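Local coordinates for phosphate-binding protein (Xanthomonas axonopodis pv. citri, PDB 5UB3) that probably serves as a periplasmic receptor for a small anion, seen here bound to chloride, and works in a pair with a diguanylate cyclase, at residues E65-A70 / Q266-G271; L159-K164 / A168-K173. All coordinates share one frame; numbering follows the deposited sequence.

Contact 1. Residues E65-A70 / Q266-G271; sequences ETTGAA and QELSAG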
loop_
_atom_site.group_PDB
_atom_site.type_symbol
_atom_site.label_atom_id
_atom_site.label_comp_id
_atom_site.label_asym_id
_atom_site.label_seq_id
_atom_site.Cartn_x
_atom_site.Cartn_y
_atom_site.Cartn_z
ATOM N N GLU A 65 -2.958 -4.347 4.629
ATOM C CA GLU A 65 -1.955 -3.519 3.863
ATOM C C GLU A 65 -2.183 -3.628 2.393
ATOM O O GLU A 65 -2.784 -4.623 1.914
ATOM C CB GLU A 65 -0.553 -4.052 4.072
ATOM C CG GLU A 65 -0.043 -3.883 5.457
ATOM C CD GLU A 65 0.183 -2.455 5.866
ATOM O OE1 GLU A 65 0.194 -1.572 5.030
ATOM O OE2 GLU A 65 0.352 -2.262 7.087
ATOM N N THR A 66 -1.630 -2.668 1.649
ATOM C CA THR A 66 -1.629 -2.812 0.224
ATOM C C THR A 66 -0.645 -3.913 -0.104
ATOM O O THR A 66 0.212 -4.184 0.662
ATOM C CB THR A 66 -1.223 -1.520 -0.444
ATOM O OG1 THR A 66 0.120 -1.262 -0.057
ATOM C CG2 THR A 66 -2.192 -0.347 0.001
ATOM N N THR A 67 -0.790 -4.531 -1.255
ATOM C CA THR A 67 -0.059 -5.735 -1.547
ATOM C C THR A 67 1.458 -5.620 -1.620
ATOM O O THR A 67 2.132 -6.553 -1.265
ATOM C CB THR A 67 -0.613 -6.366 -2.810
ATOM O OG1 THR A 67 -0.704 -5.376 -3.823
ATOM C CG2 THR A 67 -1.977 -6.928 -2.524
ATOM N N GLY A 68 1.996 -4.511 -2.115
ATOM C CA GLY A 68 3.422 -4.290 -2.095
ATOM C C GLY A 68 4.020 -4.270 -0.688
ATOM O O GLY A 68 4.991 -4.967 -0.417
ATOM N N ALA A 69 3.490 -3.427 0.195
ATOM C CA ALA A 69 3.876 -3.403 1.610
ATOM C C ALA A 69 3.766 -4.751 2.199
ATOM O O ALA A 69 4.594 -5.211 3.007
ATOM C CB ALA A 69 3.006 -2.422 2.388
ATOM N N ALA A 70 2.699 -5.421 1.818
ATOM C CA ALA A 70 2.488 -6.785 2.331
ATOM C C ALA A 70 3.643 -7.687 1.968
ATOM O O ALA A 70 4.089 -8.476 2.781
ATOM C CB ALA A 70 1.176 -7.366 1.820
ATOM N N GLN A 266 2.938 -13.583 -5.787
ATOM C CA GLN A 266 4.291 -14.061 -6.040
ATOM C C GLN A 266 5.010 -13.168 -7.114
ATOM O O GLN A 266 6.187 -12.793 -6.938
ATOM C CB GLN A 266 4.233 -15.550 -6.400
ATOM C CG GLN A 266 5.561 -16.258 -6.401
ATOM C CD GLN A 266 6.423 -15.780 -7.550
ATOM O OE1 GLN A 266 6.001 -15.831 -8.697
ATOM N NE2 GLN A 266 7.618 -15.268 -7.248
ATOM N N GLU A 267 4.307 -12.794 -8.173
ATOM C CA GLU A 267 4.925 -11.931 -9.220
ATOM C C GLU A 267 5.235 -10.547 -8.653
ATOM O O GLU A 267 6.291 -9.974 -8.910
ATOM C CB GLU A 267 4.024 -11.782 -10.393
ATOM C CG GLU A 267 3.979 -13.061 -11.180
ATOM C CD GLU A 267 2.885 -13.074 -12.243
ATOM O OE1 GLU A 267 2.171 -12.060 -12.400
ATOM O OE2 GLU A 267 2.750 -14.122 -12.917
ATOM N N LEU A 268 4.297 -10.035 -7.867
ATOM C CA LEU A 268 4.492 -8.751 -7.226
ATOM C C LEU A 268 5.633 -8.839 -6.259
ATOM O O LEU A 268 6.536 -7.986 -6.270
ATOM C CB LEU A 268 3.217 -8.290 -6.542
ATOM C CG LEU A 268 3.350 -7.073 -5.626
ATOM C CD1 LEU A 268 3.881 -5.864 -6.374
ATOM C CD2 LEU A 268 1.994 -6.771 -5.049
ATOM N N SER A 269 5.643 -9.867 -5.422
ATOM C CA SER A 269 6.762 -10.072 -4.546
ATOM C C SER A 269 8.127 -10.097 -5.280
ATOM O O SER A 269 9.075 -9.425 -4.875
ATOM C CB SER A 269 6.591 -11.315 -3.738
ATOM O OG SER A 269 7.672 -11.343 -2.865
ATOM N N ALA A 270 8.219 -10.811 -6.385
ATOM C CA ALA A 270 9.475 -10.814 -7.181
ATOM C C ALA A 270 9.828 -9.377 -7.590
ATOM O O ALA A 270 10.957 -8.957 -7.486
ATOM C CB ALA A 270 9.335 -11.676 -8.402
ATOM N N GLY A 271 8.839 -8.626 -7.994
ATOM C CA GLY A 271 9.066 -7.261 -8.422
ATOM C C GLY A 271 9.522 -6.354 -7.318
ATOM O O GLY A 271 10.405 -5.539 -7.496
#
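The hydroxyl of T67 donates its proton to the backbone carbonyl of P210, while the methyl CD2 of L268 lies against the hydroxyl itself, 3.3 Å from T67 OG1. With OG1 set between the backbone N and the carbonyl carbon (chi1 49°), the hydroxyl lies on the flank of T67 that meets the leucine. The two side chains cross at about a right angle, and the fit is tight: T67 CB and L268 CD2 are 3.5 Å apart. The same methyl also comes 3.7 Å from G68 N, so one leucine branch reaches the first two residues of helix 67-75. G68 CA and L268 CA are the nearest CA pair of the two segments, 6.9 Å apart. The contact joins the C-terminal helix to the strand-to-helix corner after strand 62-66, in the two-lobed fold of periplasmic binding proteins. On the corner itself, T66 holds the N-cap position without a side-chain cap, and its carbonyl O accepts A70 N at 3.0 Å. T124, at the start of helix 124-136, hydrogen-bonds T66 OG1 through its hydroxyl, which also takes weak bonds from G68 N and A69 N. V209 and V213 of strand 209-217 pack against T67.

Contact 2. Residues L159-K164 / A168-K173; sequences LMVGSK and AAFVHK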
loop_
_atom_site.group_PDB
_atom_site.type_symbol
_atom_site.label_atom_id
_atom_site.label_comp_id
_atom_site.label_asym_id
_atom_site.label_seq_id
_atom_site.Cartn_x
_atom_site.Cartn_y
_atom_site.Cartn_z
ATOM N N LEU A 159 12.289 12.133 -5.860
ATOM C CA LEU A 159 12.203 12.801 -4.586
ATOM C C LEU A 159 11.047 12.213 -3.775
ATOM O O LEU A 159 9.905 12.155 -4.261
ATOM C CB LEU A 159 11.933 14.260 -4.822
ATOM C CG LEU A 159 13.106 14.984 -5.425
ATOM C CD1 LEU A 159 12.653 16.237 -6.124
ATOM C CD2 LEU A 159 14.080 15.294 -4.308
ATOM N N MET A 160 11.340 11.866 -2.539
ATOM C CA MET A 160 10.297 11.403 -1.610
ATOM C C MET A 160 9.648 12.620 -0.997
ATOM O O MET A 160 10.308 13.361 -0.303
ATOM C CB MET A 160 10.880 10.546 -0.510
ATOM C CG MET A 160 11.728 9.409 -1.040
ATOM S SD MET A 160 10.722 8.171 -1.865
ATOM C CE MET A 160 10.977 6.884 -0.636
ATOM N N VAL A 161 8.353 12.767 -1.231
ATOM C CA VAL A 161 7.571 13.875 -0.682
ATOM C C VAL A 161 6.549 13.431 0.409
ATOM O O VAL A 161 5.794 14.251 0.930
ATOM C CB VAL A 161 6.916 14.652 -1.822
ATOM C CG1 VAL A 161 7.947 15.092 -2.854
ATOM C CG2 VAL A 161 5.824 13.852 -2.513
ATOM N N GLY A 162 6.523 12.142 0.730
ATOM C CA GLY A 162 5.635 11.572 1.764
ATOM C C GLY A 162 4.207 11.314 1.282
ATOM O O GLY A 162 3.842 10.195 0.846
ATOM N N SER A 163 3.396 12.352 1.334
ATOM C CA SER A 163 1.970 12.163 1.236
ATOM C C SER A 163 1.552 12.089 -0.229
ATOM O O SER A 163 2.208 12.634 -1.139
ATOM C CB SER A 163 1.230 13.296 1.920
ATOM O OG SER A 163 1.192 14.412 1.073
ATOM N N LYS A 164 0.424 11.460 -0.460
ATOM C CA LYS A 164 -0.114 11.446 -1.832
ATOM C C LYS A 164 -0.417 12.879 -2.360
ATOM O O LYS A 164 -0.177 13.219 -3.561
ATOM C CB LYS A 164 -1.317 10.565 -1.878
ATOM C CG LYS A 164 -1.034 9.104 -1.597
ATOM C CD LYS A 164 -2.315 8.316 -1.463
ATOM C CE LYS A 164 -1.959 6.915 -1.077
ATOM N NZ LYS A 164 -3.140 6.054 -1.209
ATOM N N ALA A 168 0.918 15.136 -5.780
ATOM C CA ALA A 168 0.111 15.927 -6.682
ATOM C C ALA A 168 0.556 17.404 -6.597
ATOM O O ALA A 168 0.819 18.040 -7.592
ATOM C CB ALA A 168 -1.355 15.761 -6.325
ATOM N N ALA A 169 0.727 17.903 -5.383
ATOM C CA ALA A 169 1.092 19.312 -5.174
ATOM C C ALA A 169 2.429 19.725 -5.731
ATOM O O ALA A 169 2.549 20.784 -6.335
ATOM C CB ALA A 169 1.016 19.657 -3.698
ATOM N N PHE A 170 3.461 18.886 -5.554
ATOM C CA PHE A 170 4.799 19.206 -6.088
ATOM C C PHE A 170 4.822 19.231 -7.578
ATOM O O PHE A 170 5.524 20.019 -8.156
ATOM C CB PHE A 170 5.892 18.211 -5.620
ATOM C CG PHE A 170 6.452 18.530 -4.278
ATOM C CD1 PHE A 170 5.702 18.362 -3.150
ATOM C CD2 PHE A 170 7.747 18.971 -4.151
ATOM C CE1 PHE A 170 6.222 18.661 -1.911
ATOM C CE2 PHE A 170 8.282 19.260 -2.915
ATOM C CZ PHE A 170 7.518 19.108 -1.798
ATOM N N VAL A 171 4.097 18.331 -8.210
ATOM C CA VAL A 171 4.031 18.322 -9.673
ATOM C C VAL A 171 3.203 19.520 -10.130
ATOM O O VAL A 171 3.547 20.178 -11.143
ATOM C CB VAL A 171 3.477 17.016 -10.253
ATOM C CG1 VAL A 171 3.497 17.041 -11.774
ATOM C CG2 VAL A 171 4.336 15.893 -9.781
ATOM N N HIS A 172 2.155 19.846 -9.363
ATOM C CA HIS A 172 1.314 20.924 -9.826
ATOM C C HIS A 172 2.070 22.227 -9.799
ATOM O O HIS A 172 1.896 23.046 -10.701
ATOM C CB HIS A 172 0.045 21.055 -9.051
ATOM C CG HIS A 172 -0.910 21.983 -9.720
ATOM N ND1 HIS A 172 -1.171 23.245 -9.245
ATOM C CD2 HIS A 172 -1.579 21.874 -10.886
ATOM C CE1 HIS A 172 -2.007 23.856 -10.058
ATOM N NE2 HIS A 172 -2.260 23.052 -11.069
ATOM N N LYS A 173 2.937 22.369 -8.781
ATOM C CA LYS A 173 3.603 23.606 -8.510
ATOM C C LYS A 173 4.928 23.714 -9.239
ATOM O O LYS A 173 5.675 24.642 -8.930
ATOM C CB LYS A 173 3.728 23.831 -6.997
ATOM C CG LYS A 173 2.358 23.959 -6.353
ATOM C CD LYS A 173 2.442 24.119 -4.866
ATOM C CE LYS A 173 1.164 23.691 -4.136
ATOM N NZ LYS A 173 0.114 24.654 -4.501
#
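A168 meets K164 through its backbone, with A168 N donating to K164 O at 3.1 Å and an N-H...O angle of 166°. This is an i to i+4 bond of the opening turn of helix 164-172, and A168 CB lies 3.9 Å from K164 O, beside the bond. K164 starts its side chain away from 168-173, and its NZ forms a salt bridge with D185. Two residues further on, F170 turns its ring back toward the loop that precedes the helix. CG lies anti to the carbonyl carbon, which sets the ring beside the backbone N, and chi2 of 71° turns a face to V161. Methyl CG1 of V161 sits almost exactly over the middle of that face, 3.9 Å from the centroid of the F170 ring and only 5° off the ring normal, a well-centred CH-pi contact. V161 CB lies above the CD1-CE1 side of the same face, 4.1 Å from F170 CE1. L175 and I176, in the loop after the helix, also touch F170. At H172 the helix makes its last turn, where H172 N bonds A168 O at 2.9 Å, and K173 is the first residue to leave helical geometry. The other end is held by S163 as N-cap, its OG bonded to N166 N, while V161 O takes N166 ND2. Helix 164-172 links strands 156-160 and 178-182, both parallel to strand 115-118 that lies between them, a beta-alpha-beta crossover as in the alpha/beta lobes of periplasmic binding proteins.

From the N terminus, the chain builds the first lobe through strand 62-66 and helix 67-75, where the first half of contact 1 lies. It then probably crosses by strand 92-100 into the second lobe. There contact 2 closes a very short loop, three residues between its segments, and joins the end of strand 156-160 to helix 164-172. The chain appears to return by strand 209-217, and helix 259-277 then closes contact 1 after 195 intervening residues, tying the C-terminal helix to the start of helix 67-75. Contact 2 therefore falls wholly within the long excursion of contact 1, without crossing it. Their centres are 23 Å apart and their nearest atoms about 7 Å, so they do not touch.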